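Local structure of single domain haemoglobin (Campylobacter jejuni, 2WY4) at residues Lys29-Asp34 with Tyr94-Ala99; Lys39-Met44 with Leu87-Glu92. The protein binds haem, with cyanide held in its ligand pocket here, and probably binds oxygen, perhaps turning over nitric oxide as related globins do. All blocks are in the same frame, centred on the assembly; numbering follows the deposited sequence. Where two conformers were deposited one is given.

Interaction 1. Residues Lys29-Asp34 with Tyr94-Ala99; sequences KIMFND and YPIVGA. With HEM (protoporphyrin IX containing Fe), chain B.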
ATOM      1  N   LYS A  29      -3.455  -1.592  12.261  1.00 14.03           N
ATOM      2  CA  LYS A  29      -4.453  -1.578  13.341  1.00 14.93           C
ATOM      3  C   LYS A  29      -5.870  -1.738  12.765  1.00 15.19           C
ATOM      4  O   LYS A  29      -6.661  -2.589  13.203  1.00 15.77           O
ATOM      5  CB  LYS A  29      -4.358  -0.284  14.144  1.00 16.48           C
ATOM      6  CG  LYS A  29      -5.345  -0.168  15.303  1.00 19.08           C
ATOM      7  CD  LYS A  29      -5.233   1.185  16.010  1.00 22.99           C
ATOM      8  CE  LYS A  29      -6.399   1.427  16.973  1.00 24.78           C
ATOM      9  NZ  LYS A  29      -6.128   2.485  18.009  1.00 28.85           N
ATOM     10  N   ILE A  30      -6.185  -0.921  11.778  1.00 15.00           N
ATOM     11  CA  ILE A  30      -7.513  -0.962  11.145  1.00 15.20           C
ATOM     12  C   ILE A  30      -7.748  -2.315  10.483  1.00 14.82           C
ATOM     13  O   ILE A  30      -8.770  -2.944  10.691  1.00 15.31           O
ATOM     14  CB  ILE A  30      -7.665   0.173  10.127  1.00 14.98           C
ATOM     15  CG1 ILE A  30      -7.757   1.528  10.824  1.00 15.19           C
ATOM     16  CG2 ILE A  30      -8.895  -0.065   9.261  1.00 15.13           C
ATOM     17  CD1 ILE A  30      -7.456   2.693   9.942  1.00 15.25           C
ATOM     18  N   MET A  31      -6.794  -2.771   9.694  1.00 13.96           N
ATOM     19  CA  MET A  31      -7.001  -3.989   8.973  1.00 13.53           C
ATOM     20  C   MET A  31      -7.134  -5.202   9.874  1.00 14.49           C
ATOM     21  O   MET A  31      -7.999  -6.028   9.664  1.00 14.50           O
ATOM     22  CB  MET A  31      -5.958  -4.234   7.906  1.00 13.88           C
ATOM     23  CG  MET A  31      -6.274  -5.430   7.027  1.00 15.62           C
ATOM     24  SD  MET A  31      -5.241  -5.531   5.550  1.00 15.51           S
ATOM     25  CE  MET A  31      -3.635  -5.785   6.285  1.00 15.37           C
ATOM     26  N   PHE A  32      -6.277  -5.312  10.894  1.00 14.16           N
ATOM     27  CA  PHE A  32      -6.353  -6.460  11.788  1.00 14.86           C
ATOM     28  C   PHE A  32      -7.626  -6.428  12.627  1.00 15.31           C
ATOM     29  O   PHE A  32      -8.162  -7.476  12.985  1.00 17.08           O
ATOM     30  CB  PHE A  32      -5.104  -6.575  12.652  1.00 15.13           C
ATOM     31  CG  PHE A  32      -3.852  -6.855  11.864  1.00 15.06           C
ATOM     32  CD1 PHE A  32      -3.915  -7.407  10.577  1.00 16.03           C
ATOM     33  CD2 PHE A  32      -2.624  -6.567  12.402  1.00 15.22           C
ATOM     34  CE1 PHE A  32      -2.757  -7.669   9.855  1.00 15.20           C
ATOM     35  CE2 PHE A  32      -1.468  -6.839  11.674  1.00 16.31           C
ATOM     36  CZ  PHE A  32      -1.539  -7.360  10.415  1.00 15.09           C
ATOM     37  N   ASN A  33      -8.122  -5.241  12.922  1.00 16.20           N
ATOM     38  CA  ASN A  33      -9.383  -5.111  13.669  1.00 17.25           C
ATOM     39  C   ASN A  33     -10.601  -5.432  12.846  1.00 17.77           C
ATOM     40  O   ASN A  33     -11.534  -6.085  13.347  1.00 19.30           O
ATOM     41  CB  ASN A  33      -9.578  -3.682  14.155  1.00 17.30           C
ATOM     42  CG  ASN A  33     -10.832  -3.539  14.991  1.00 19.96           C
ATOM     43  OD1 ASN A  33     -10.853  -3.974  16.128  1.00 23.82           O
ATOM     44  ND2 ASN A  33     -11.910  -3.020  14.397  1.00 23.79           N
ATOM     45  N   ASP A  34     -10.637  -4.953  11.597  1.00 17.27           N
ATOM     46  CA  ASP A  34     -11.824  -5.072  10.745  1.00 17.71           C
ATOM     47  C   ASP A  34     -11.827  -6.364   9.958  1.00 17.86           C
ATOM     48  O   ASP A  34     -12.893  -6.888   9.588  1.00 18.41           O
ATOM     49  CB  ASP A  34     -11.883  -3.908   9.747  1.00 18.49           C
ATOM     50  CG  ASP A  34     -12.300  -2.591  10.364  1.00 20.06           C
ATOM     51  OD1 ASP A  34     -12.627  -2.539  11.569  1.00 21.56           O
ATOM     52  OD2 ASP A  34     -12.293  -1.536   9.669  1.00 21.72           O
ATOM     53  N   TYR A  94      -7.087  -6.968  -2.377  1.00 12.29           N
ATOM     54  CA  TYR A  94      -6.665  -5.601  -2.644  1.00 12.66           C
ATOM     55  C   TYR A  94      -7.717  -4.537  -2.270  1.00 13.16           C
ATOM     56  O   TYR A  94      -7.325  -3.485  -1.750  1.00 13.65           O
ATOM     57  CB  TYR A  94      -6.074  -5.415  -4.062  1.00 12.28           C
ATOM     58  CG  TYR A  94      -4.675  -5.946  -4.181  1.00 12.37           C
ATOM     59  CD1 TYR A  94      -4.445  -7.290  -4.393  1.00 14.33           C
ATOM     60  CD2 TYR A  94      -3.578  -5.109  -4.022  1.00 13.52           C
ATOM     61  CE1 TYR A  94      -3.175  -7.791  -4.442  1.00 12.93           C
ATOM     62  CE2 TYR A  94      -2.306  -5.606  -4.071  1.00 13.93           C
ATOM     63  CZ  TYR A  94      -2.109  -6.937  -4.292  1.00 13.20           C
ATOM     64  OH  TYR A  94      -0.823  -7.430  -4.366  1.00 13.50           O
ATOM     65  N   PRO A  95      -9.031  -4.744  -2.524  1.00 14.10           N
ATOM     66  CA  PRO A  95     -10.006  -3.768  -2.035  1.00 13.54           C
ATOM     67  C   PRO A  95     -10.037  -3.629  -0.480  1.00 12.94           C
ATOM     68  O   PRO A  95     -10.436  -2.574   0.058  1.00 13.60           O
ATOM     69  CB  PRO A  95     -11.338  -4.307  -2.584  1.00 13.29           C
ATOM     70  CG  PRO A  95     -10.965  -5.119  -3.737  1.00 13.81           C
ATOM     71  CD  PRO A  95      -9.686  -5.785  -3.333  1.00 13.65           C
ATOM     72  N   ILE A  96      -9.664  -4.684   0.240  1.00 13.61           N
ATOM     73  CA  ILE A  96      -9.600  -4.614   1.693  1.00 13.20           C
ATOM     74  C   ILE A  96      -8.473  -3.681   2.095  1.00 13.53           C
ATOM     75  O   ILE A  96      -8.624  -2.782   2.899  1.00 13.30           O
ATOM     76  CB  ILE A  96      -9.395  -6.020   2.295  1.00 13.83           C
ATOM     77  CG1 ILE A  96     -10.647  -6.862   2.061  1.00 15.65           C
ATOM     78  CG2 ILE A  96      -9.102  -5.915   3.740  1.00 15.28           C
ATOM     79  CD1 ILE A  96     -10.475  -8.333   2.436  1.00 17.10           C
ATOM     80  N   VAL A  97      -7.298  -3.927   1.533  1.00 13.16           N
ATOM     81  CA  VAL A  97      -6.152  -3.063   1.782  1.00 13.40           C
ATOM     82  C   VAL A  97      -6.458  -1.617   1.415  1.00 13.60           C
ATOM     83  O   VAL A  97      -6.116  -0.698   2.156  1.00 13.75           O
ATOM     84  CB  VAL A  97      -4.862  -3.617   1.080  1.00 12.10           C
ATOM     85  CG1 VAL A  97      -3.772  -2.568   1.012  1.00 13.16           C
ATOM     86  CG2 VAL A  97      -4.398  -4.862   1.819  1.00 13.30           C
ATOM     87  N   GLY A  98      -7.114  -1.399   0.274  1.00 13.24           N
ATOM     88  CA  GLY A  98      -7.410  -0.034  -0.119  1.00 14.24           C
ATOM     89  C   GLY A  98      -8.340   0.661   0.876  1.00 13.82           C
ATOM     90  O   GLY A  98      -8.154   1.824   1.195  1.00 14.21           O
ATOM     91  N   ALA A  99      -9.370  -0.044   1.323  1.00 14.36           N
ATOM     92  CA  ALA A  99     -10.293   0.555   2.264  1.00 13.23           C
ATOM     93  C   ALA A  99      -9.573   0.920   3.570  1.00 12.68           C
ATOM     94  O   ALA A  99      -9.756   2.015   4.102  1.00 13.86           O
ATOM     95  CB  ALA A  99     -11.464  -0.376   2.524  1.00 12.91           C
TER
HETATM   96  CHA HEM B 150       4.309  -8.168   2.589  1.00 10.86           C
HETATM   97  CHB HEM B 150       3.584  -4.142   0.060  1.00 10.61           C
HETATM   98  CHC HEM B 150      -1.008  -5.438  -0.615  1.00 11.96           C
HETATM   99  CHD HEM B 150      -0.415  -9.136   2.474  1.00 10.33           C
HETATM  100  C1A HEM B 150       4.541  -7.032   1.910  1.00 10.31           C
HETATM  101  C2A HEM B 150       5.791  -6.346   1.779  1.00 11.22           C
HETATM  102  C3A HEM B 150       5.606  -5.207   1.088  1.00 11.36           C
HETATM  103  C4A HEM B 150       4.190  -5.163   0.775  1.00 11.08           C
HETATM  104  CMA HEM B 150       6.680  -4.181   0.697  1.00 11.82           C
HETATM  105  CAA HEM B 150       7.135  -6.870   2.344  1.00 12.48           C
HETATM  106  CBA HEM B 150       7.557  -8.180   1.674  1.00 14.21           C
HETATM  107  CGA HEM B 150       8.487  -8.094   0.507  1.00 17.75           C
HETATM  108  O1A HEM B 150       9.119  -7.026   0.291  1.00 19.71           O
HETATM  109  O2A HEM B 150       8.642  -9.158  -0.190  1.00 19.80           O
HETATM  110  C1B HEM B 150       2.267  -4.131  -0.314  1.00 11.65           C
HETATM  111  C2B HEM B 150       1.650  -3.132  -1.109  1.00 11.68           C
HETATM  112  C3B HEM B 150       0.371  -3.496  -1.301  1.00 11.05           C
HETATM  113  C4B HEM B 150       0.153  -4.730  -0.632  1.00 12.16           C
HETATM  114  CMB HEM B 150       2.323  -1.845  -1.568  1.00 12.57           C
HETATM  115  CAB HEM B 150      -0.758  -2.764  -2.040  1.00 11.59           C
HETATM  116  CBB HEM B 150      -0.570  -2.196  -3.217  1.00 14.19           C
HETATM  117  C1C HEM B 150      -1.270  -6.579   0.107  1.00 11.56           C
HETATM  118  C2C HEM B 150      -2.470  -7.335   0.176  1.00 12.40           C
HETATM  119  C3C HEM B 150      -2.282  -8.315   1.035  1.00 13.14           C
HETATM  120  C4C HEM B 150      -0.956  -8.220   1.589  1.00 11.73           C
HETATM  121  CMC HEM B 150      -3.719  -7.065  -0.679  1.00 11.48           C
HETATM  122  CAC HEM B 150      -3.305  -9.371   1.417  1.00 14.29           C
HETATM  123  CBC HEM B 150      -3.690  -9.473   2.696  1.00 14.64           C
HETATM  124  C1D HEM B 150       0.934  -9.192   2.764  1.00 11.92           C
HETATM  125  C2D HEM B 150       1.479 -10.159   3.639  1.00 12.11           C
HETATM  126  C3D HEM B 150       2.942  -9.903   3.698  1.00 11.71           C
HETATM  127  C4D HEM B 150       3.137  -8.791   2.827  1.00 11.50           C
HETATM  128  CMD HEM B 150       0.718 -11.254   4.354  1.00 12.91           C
HETATM  129  CAD HEM B 150       4.001 -10.625   4.513  1.00 12.14           C
HETATM  130  CBD HEM B 150       4.385  -9.738   5.694  1.00 12.89           C
HETATM  131  CGD HEM B 150       5.179 -10.441   6.754  1.00 11.87           C
HETATM  132  O1D HEM B 150       4.839 -10.258   7.929  1.00 12.50           O
HETATM  133  O2D HEM B 150       6.155 -11.145   6.382  1.00 14.61           O
HETATM  134  NA  HEM B 150       3.553  -6.292   1.296  1.00 11.04           N
HETATM  135  NB  HEM B 150       1.342  -5.108  -0.045  1.00 11.49           N
HETATM  136  NC  HEM B 150      -0.350  -7.142   0.980  1.00 12.14           N
HETATM  137  ND  HEM B 150       1.931  -8.370   2.294  1.00 12.34           N
HETATM  138 FE   HEM B 150       1.631  -6.737   1.120  1.00 12.78          FE

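Interaction 2. Residues Lys39-Met44 with Leu87-Glu92; sequences KPMFNM and LGVKEE. With HEM (protoporphyrin IX containing Fe), chain B.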
ATOM      1  N   LYS A  39      -4.980 -11.538   9.521  1.00 15.92           N
ATOM      2  CA  LYS A  39      -3.835 -11.381  10.419  1.00 16.69           C
ATOM      3  C   LYS A  39      -2.814 -12.530  10.377  1.00 14.69           C
ATOM      4  O   LYS A  39      -1.621 -12.268  10.331  1.00 15.50           O
ATOM      5  CB  LYS A  39      -4.245 -11.047  11.867  1.00 16.70           C
ATOM      6  CG  LYS A  39      -3.093 -10.510  12.729  1.00 18.88           C
ATOM      7  CD  LYS A  39      -3.550  -9.955  14.082  1.00 20.85           C
ATOM      8  CE  LYS A  39      -3.910 -11.050  15.041  1.00 24.10           C
ATOM      9  NZ  LYS A  39      -3.989 -10.451  16.405  1.00 23.31           N
ATOM     10  N   PRO A  40      -3.251 -13.791  10.429  1.00 15.89           N
ATOM     11  CA  PRO A  40      -2.268 -14.898  10.428  1.00 16.03           C
ATOM     12  C   PRO A  40      -1.384 -14.992   9.192  1.00 15.91           C
ATOM     13  O   PRO A  40      -0.393 -15.739   9.223  1.00 15.98           O
ATOM     14  CB  PRO A  40      -3.151 -16.143  10.529  1.00 15.70           C
ATOM     15  CG  PRO A  40      -4.354 -15.664  11.206  1.00 15.33           C
ATOM     16  CD  PRO A  40      -4.625 -14.288  10.623  1.00 15.60           C
ATOM     17  N   MET A  41      -1.742 -14.297   8.119  1.00 15.05           N
ATOM     18  CA  MET A  41      -0.898 -14.255   6.936  1.00 14.40           C
ATOM     19  C   MET A  41       0.418 -13.515   7.245  1.00 13.81           C
ATOM     20  O   MET A  41       1.481 -13.817   6.679  1.00 13.63           O
ATOM     21  CB  MET A  41      -1.618 -13.532   5.816  1.00 15.33           C
ATOM     22  CG  MET A  41      -2.880 -14.219   5.342  1.00 14.81           C
ATOM     23  SD  MET A  41      -3.862 -13.220   4.173  1.00 18.34           S
ATOM     24  CE  MET A  41      -2.999 -13.382   2.688  1.00 20.22           C
ATOM     25  N   PHE A  42       0.347 -12.571   8.172  1.00 13.47           N
ATOM     26  CA  PHE A  42       1.467 -11.725   8.530  1.00 13.60           C
ATOM     27  C   PHE A  42       2.238 -12.288   9.710  1.00 14.28           C
ATOM     28  O   PHE A  42       1.677 -12.999  10.531  1.00 15.64           O
ATOM     29  CB  PHE A  42       0.942 -10.350   8.936  1.00 13.66           C
ATOM     30  CG  PHE A  42       0.314  -9.587   7.803  1.00 13.60           C
ATOM     31  CD1 PHE A  42      -1.013  -9.789   7.424  1.00 13.79           C
ATOM     32  CD2 PHE A  42       1.042  -8.656   7.139  1.00 12.72           C
ATOM     33  CE1 PHE A  42      -1.529  -9.099   6.383  1.00 13.83           C
ATOM     34  CE2 PHE A  42       0.500  -7.962   6.109  1.00 12.40           C
ATOM     35  CZ  PHE A  42      -0.807  -8.187   5.734  1.00 13.71           C
ATOM     36  N   ASN A  43       3.515 -11.943   9.763  1.00 13.63           N
ATOM     37  CA  ASN A  43       4.343 -12.323  10.886  1.00 13.31           C
ATOM     38  C   ASN A  43       4.260 -11.247  11.963  1.00 12.71           C
ATOM     39  O   ASN A  43       4.711 -10.134  11.779  1.00 12.99           O
ATOM     40  CB  ASN A  43       5.783 -12.542  10.421  1.00 14.11           C
ATOM     41  CG  ASN A  43       5.897 -13.724   9.493  1.00 14.66           C
ATOM     42  OD1 ASN A  43       5.600 -14.864   9.900  1.00 15.32           O
ATOM     43  ND2 ASN A  43       6.290 -13.483   8.245  1.00 14.10           N
ATOM     44  N   MET A  44       3.682 -11.571  13.114  1.00 13.77           N
ATOM     45  CA  MET A  44       3.571 -10.551  14.147  1.00 14.62           C
ATOM     46  C   MET A  44       4.894 -10.027  14.692  1.00 14.58           C
ATOM     47  O   MET A  44       4.966  -8.906  15.160  1.00 14.97           O
ATOM     48  CB  MET A  44       2.646 -11.011  15.268  1.00 14.85           C
ATOM     49  CG  MET A  44       1.182 -11.186  14.821  1.00 15.79           C
ATOM     50  SD  MET A  44       0.446  -9.703  14.096  1.00 17.57           S
ATOM     51  CE  MET A  44       0.604 -10.014  12.393  1.00 16.50           C
ATOM     52  N   LEU A  87       2.041 -16.313   0.108  1.00 14.31           N
ATOM     53  CA  LEU A  87       1.131 -16.251   1.251  1.00 15.03           C
ATOM     54  C   LEU A  87      -0.353 -16.264   0.883  1.00 15.14           C
ATOM     55  O   LEU A  87      -1.209 -16.185   1.753  1.00 16.49           O
ATOM     56  CB  LEU A  87       1.454 -15.016   2.089  1.00 15.03           C
ATOM     57  CG  LEU A  87       2.751 -15.204   2.898  1.00 16.97           C
ATOM     58  CD1 LEU A  87       3.186 -13.929   3.573  1.00 15.79           C
ATOM     59  CD2 LEU A  87       2.596 -16.347   3.930  1.00 18.74           C
ATOM     60  N   GLY A  88      -0.643 -16.409  -0.398  1.00 14.58           N
ATOM     61  CA  GLY A  88      -2.021 -16.510  -0.870  1.00 15.23           C
ATOM     62  C   GLY A  88      -2.775 -15.213  -0.940  1.00 15.26           C
ATOM     63  O   GLY A  88      -4.001 -15.213  -0.795  1.00 17.06           O
ATOM     64  N   VAL A  89      -2.061 -14.114  -1.175  1.00 15.04           N
ATOM     65  CA  VAL A  89      -2.700 -12.840  -1.428  1.00 14.32           C
ATOM     66  C   VAL A  89      -3.420 -12.947  -2.767  1.00 14.50           C
ATOM     67  O   VAL A  89      -2.822 -13.254  -3.801  1.00 15.85           O
ATOM     68  CB  VAL A  89      -1.666 -11.724  -1.492  1.00 13.21           C
ATOM     69  CG1 VAL A  89      -2.318 -10.440  -1.933  1.00 13.12           C
ATOM     70  CG2 VAL A  89      -0.959 -11.575  -0.147  1.00 13.69           C
ATOM     71  N   LYS A  90      -4.716 -12.642  -2.759  1.00 14.91           N
ATOM     72  CA  LYS A  90      -5.518 -12.694  -3.965  1.00 15.91           C
ATOM     73  C   LYS A  90      -5.952 -11.333  -4.430  1.00 15.39           C
ATOM     74  O   LYS A  90      -5.955 -10.375  -3.660  1.00 14.86           O
ATOM     75  CB  LYS A  90      -6.777 -13.528  -3.750  1.00 17.17           C
ATOM     76  CG  LYS A  90      -6.527 -14.904  -3.216  1.00 19.17           C
ATOM     77  CD  LYS A  90      -5.782 -15.751  -4.214  1.00 23.54           C
ATOM     78  CE  LYS A  90      -5.298 -17.033  -3.565  1.00 25.86           C
ATOM     79  NZ  LYS A  90      -4.708 -17.974  -4.554  1.00 28.54           N
ATOM     80  N   GLU A  91      -6.390 -11.261  -5.691  1.00 15.79           N
ATOM     81  CA  GLU A  91      -6.928 -10.034  -6.235  1.00 15.77           C
ATOM     82  C   GLU A  91      -7.958  -9.451  -5.301  1.00 15.78           C
ATOM     83  O   GLU A  91      -8.000  -8.247  -5.100  1.00 15.23           O
ATOM     84  CB  GLU A  91      -7.613 -10.276  -7.590  0.50 16.36           C
ATOM     85  CG  GLU A  91      -6.768 -10.939  -8.657  0.50 18.36           C
ATOM     86  CD  GLU A  91      -7.547 -11.195  -9.933  0.50 19.64           C
ATOM     87  OE1 GLU A  91      -8.605 -10.522 -10.137  0.50 20.26           O
ATOM     88  OE2 GLU A  91      -7.108 -12.074 -10.730  0.50 21.74           O
ATOM     89  N   GLU A  92      -8.805 -10.305  -4.729  1.00 15.31           N
ATOM     90  CA  GLU A  92      -9.892  -9.845  -3.896  1.00 16.07           C
ATOM     91  C   GLU A  92      -9.474  -9.278  -2.547  1.00 14.83           C
ATOM     92  O   GLU A  92     -10.296  -8.739  -1.829  1.00 16.33           O
ATOM     93  CB  GLU A  92     -10.902 -10.986  -3.678  1.00 16.63           C
ATOM     94  CG  GLU A  92     -11.631 -11.415  -4.925  1.00 18.64           C
ATOM     95  CD  GLU A  92     -10.775 -12.117  -5.950  1.00 18.34           C
ATOM     96  OE1 GLU A  92      -9.885 -12.903  -5.558  1.00 19.58           O
ATOM     97  OE2 GLU A  92     -11.017 -11.913  -7.182  1.00 22.98           O
TER
HETATM   98  CHA HEM B 150       4.309  -8.168   2.589  1.00 10.86           C
HETATM   99  CHB HEM B 150       3.584  -4.142   0.060  1.00 10.61           C
HETATM  100  CHC HEM B 150      -1.008  -5.438  -0.615  1.00 11.96           C
HETATM  101  CHD HEM B 150      -0.415  -9.136   2.474  1.00 10.33           C
HETATM  102  C1A HEM B 150       4.541  -7.032   1.910  1.00 10.31           C
HETATM  103  C2A HEM B 150       5.791  -6.346   1.779  1.00 11.22           C
HETATM  104  C3A HEM B 150       5.606  -5.207   1.088  1.00 11.36           C
HETATM  105  C4A HEM B 150       4.190  -5.163   0.775  1.00 11.08           C
HETATM  106  CMA HEM B 150       6.680  -4.181   0.697  1.00 11.82           C
HETATM  107  CAA HEM B 150       7.135  -6.870   2.344  1.00 12.48           C
HETATM  108  CBA HEM B 150       7.557  -8.180   1.674  1.00 14.21           C
HETATM  109  CGA HEM B 150       8.487  -8.094   0.507  1.00 17.75           C
HETATM  110  O1A HEM B 150       9.119  -7.026   0.291  1.00 19.71           O
HETATM  111  O2A HEM B 150       8.642  -9.158  -0.190  1.00 19.80           O
HETATM  112  C1B HEM B 150       2.267  -4.131  -0.314  1.00 11.65           C
HETATM  113  C2B HEM B 150       1.650  -3.132  -1.109  1.00 11.68           C
HETATM  114  C3B HEM B 150       0.371  -3.496  -1.301  1.00 11.05           C
HETATM  115  C4B HEM B 150       0.153  -4.730  -0.632  1.00 12.16           C
HETATM  116  CMB HEM B 150       2.323  -1.845  -1.568  1.00 12.57           C
HETATM  117  CAB HEM B 150      -0.758  -2.764  -2.040  1.00 11.59           C
HETATM  118  CBB HEM B 150      -0.570  -2.196  -3.217  1.00 14.19           C
HETATM  119  C1C HEM B 150      -1.270  -6.579   0.107  1.00 11.56           C
HETATM  120  C2C HEM B 150      -2.470  -7.335   0.176  1.00 12.40           C
HETATM  121  C3C HEM B 150      -2.282  -8.315   1.035  1.00 13.14           C
HETATM  122  C4C HEM B 150      -0.956  -8.220   1.589  1.00 11.73           C
HETATM  123  CMC HEM B 150      -3.719  -7.065  -0.679  1.00 11.48           C
HETATM  124  CAC HEM B 150      -3.305  -9.371   1.417  1.00 14.29           C
HETATM  125  CBC HEM B 150      -3.690  -9.473   2.696  1.00 14.64           C
HETATM  126  C1D HEM B 150       0.934  -9.192   2.764  1.00 11.92           C
HETATM  127  C2D HEM B 150       1.479 -10.159   3.639  1.00 12.11           C
HETATM  128  C3D HEM B 150       2.942  -9.903   3.698  1.00 11.71           C
HETATM  129  C4D HEM B 150       3.137  -8.791   2.827  1.00 11.50           C
HETATM  130  CMD HEM B 150       0.718 -11.254   4.354  1.00 12.91           C
HETATM  131  CAD HEM B 150       4.001 -10.625   4.513  1.00 12.14           C
HETATM  132  CBD HEM B 150       4.385  -9.738   5.694  1.00 12.89           C
HETATM  133  CGD HEM B 150       5.179 -10.441   6.754  1.00 11.87           C
HETATM  134  O1D HEM B 150       4.839 -10.258   7.929  1.00 12.50           O
HETATM  135  O2D HEM B 150       6.155 -11.145   6.382  1.00 14.61           O
HETATM  136  NA  HEM B 150       3.553  -6.292   1.296  1.00 11.04           N
HETATM  137  NB  HEM B 150       1.342  -5.108  -0.045  1.00 11.49           N
HETATM  138  NC  HEM B 150      -0.350  -7.142   0.980  1.00 12.14           N
HETATM  139  ND  HEM B 150       1.931  -8.370   2.294  1.00 12.34           N
HETATM  140 FE   HEM B 150       1.631  -6.737   1.120  1.00 12.78          FE

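Interaction 1. Residues Lys29-Asp34 with Tyr94-Ala99
Met-31 and Val-97 meet where two helices of the globin fold pass each other, and the contact between their short segments illustrates how little a local junction may need: three side chains carry it. With CG anti to the backbone N (chi1 -173°) and chi2 also extended, Met-31 carries SD across from helix 4-34 to helix 94-109; the bend at the last torsion then turns CE aside. The sulfur lies 3.9 Å from Val-97 CG2, the two side chains crossing obliquely. Ile-96 adds its CG2 branch 4.3 Å from the same Met-31 SD. The backbones approach most closely at the Met-31 and Val-97 CA atoms, 7.3 Å apart. Farther along the two helices Ile-30 continues the packing on Cys-100 and Lys-103.

The cofactor supplies the second kind of contact. Val-97 sets its CB away from 29-34, yet CG2 serves both neighbours, touching the sulfur and also resting 3.4 Å from the haem methyl CMC. That methyl is shared with Tyr-94, sitting over the centre of the phenol ring 3.6 Å above its plane, in a CH-pi arrangement, while the vinyl carbon CBB lies in plane at the ring edge. Hydrogen bonding of Tyr-94 OH with Glu-134, on helix 113-139, anchors the far end of the ring.

Between the two segments themselves the polar groups do not pair. Asn-33 ND2 donates to the anti side of Asp-34 OD1 over 3.0 Å, 27° out of the carboxylate plane; farther along helix 94-109, Lys-103 makes a long, weak ion pair with Asp-34 OD2.

The junction is therefore apolar, with only 112 Å² buried between the segments, and haem CMC is part of its packing, sharing Val-97 CG2 with the sulfur.

Interaction 2. Residues Lys39-Met44 with Leu87-Glu92
The methyl end of Met-41 reaches the other loop: the bend at chi3 (77°) turns CE to lie 3.5 Å from Leu-87 O and to pack against Val-89 CG2, with the Met-41 and Val-89 side chains crossing at about a right angle. Leu-87 returns the contact by placing CD1 against both Met-41 O and haem CAD, at the root of a propionate. Around this junction the two loops grip the haem from both faces. Phe-42 lays its ring over the methyl CMD, which stands over the ring centre, and brings CZ to 3.4 Å from haem CHD; Val-89 CG2 approaches CHD from the opposite face at 3.6 Å. Asn-43 clasps the propionate with two bonds: its backbone N donates almost straight to haem O1D (2.8 Å, 168°), and its ND2 meets haem O2D over 3.0 Å at a more bent 141°.

A phenylalanine lying on the haem just after the short C helix is a hallmark of globins, Phe CD1; Phe-42, directly after the 3-10 turn that ends at Met-41, is consistent with that position, and it also touches the bound cyanide. Across the haem, Gly-88 ends helix 74-86 with a Schellman motif, its positive phi turning the chain so that Val-89 comes under the haem beside the axial ligand His-84.

Further out, Lys-39 O lies in plane at the edge of the Phe-42 ring, whose other neighbours include Phe-32, edge-to-face, and Tyr-28. Val-89 is held through its backbone, O hydrogen-bonding with Tyr-138 OH on helix 113-139, and Lys-90 N is hydrogen-bonded to His-93 ND1.

How the interactions relate
Along the chain the order is 29-34, 39-44, 87-92, 94-99, so interaction 2 falls wholly between the two segments of interaction 1, and all four belong to the one globin fold. The centres of the two contacts are about 11 Å apart. Interaction 1 joins helix 4-34 to helix 94-109, whereas interaction 2 joins the loop following the former to the loop preceding the latter. The two meet directly: Met-31 CE lies 3.8 Å from Phe-42 CZ, and Tyr-94 CE1 lies 3.7 Å from Val-89 CG1. Both also touch the haem, so that together they enclose one edge of the haem from both faces.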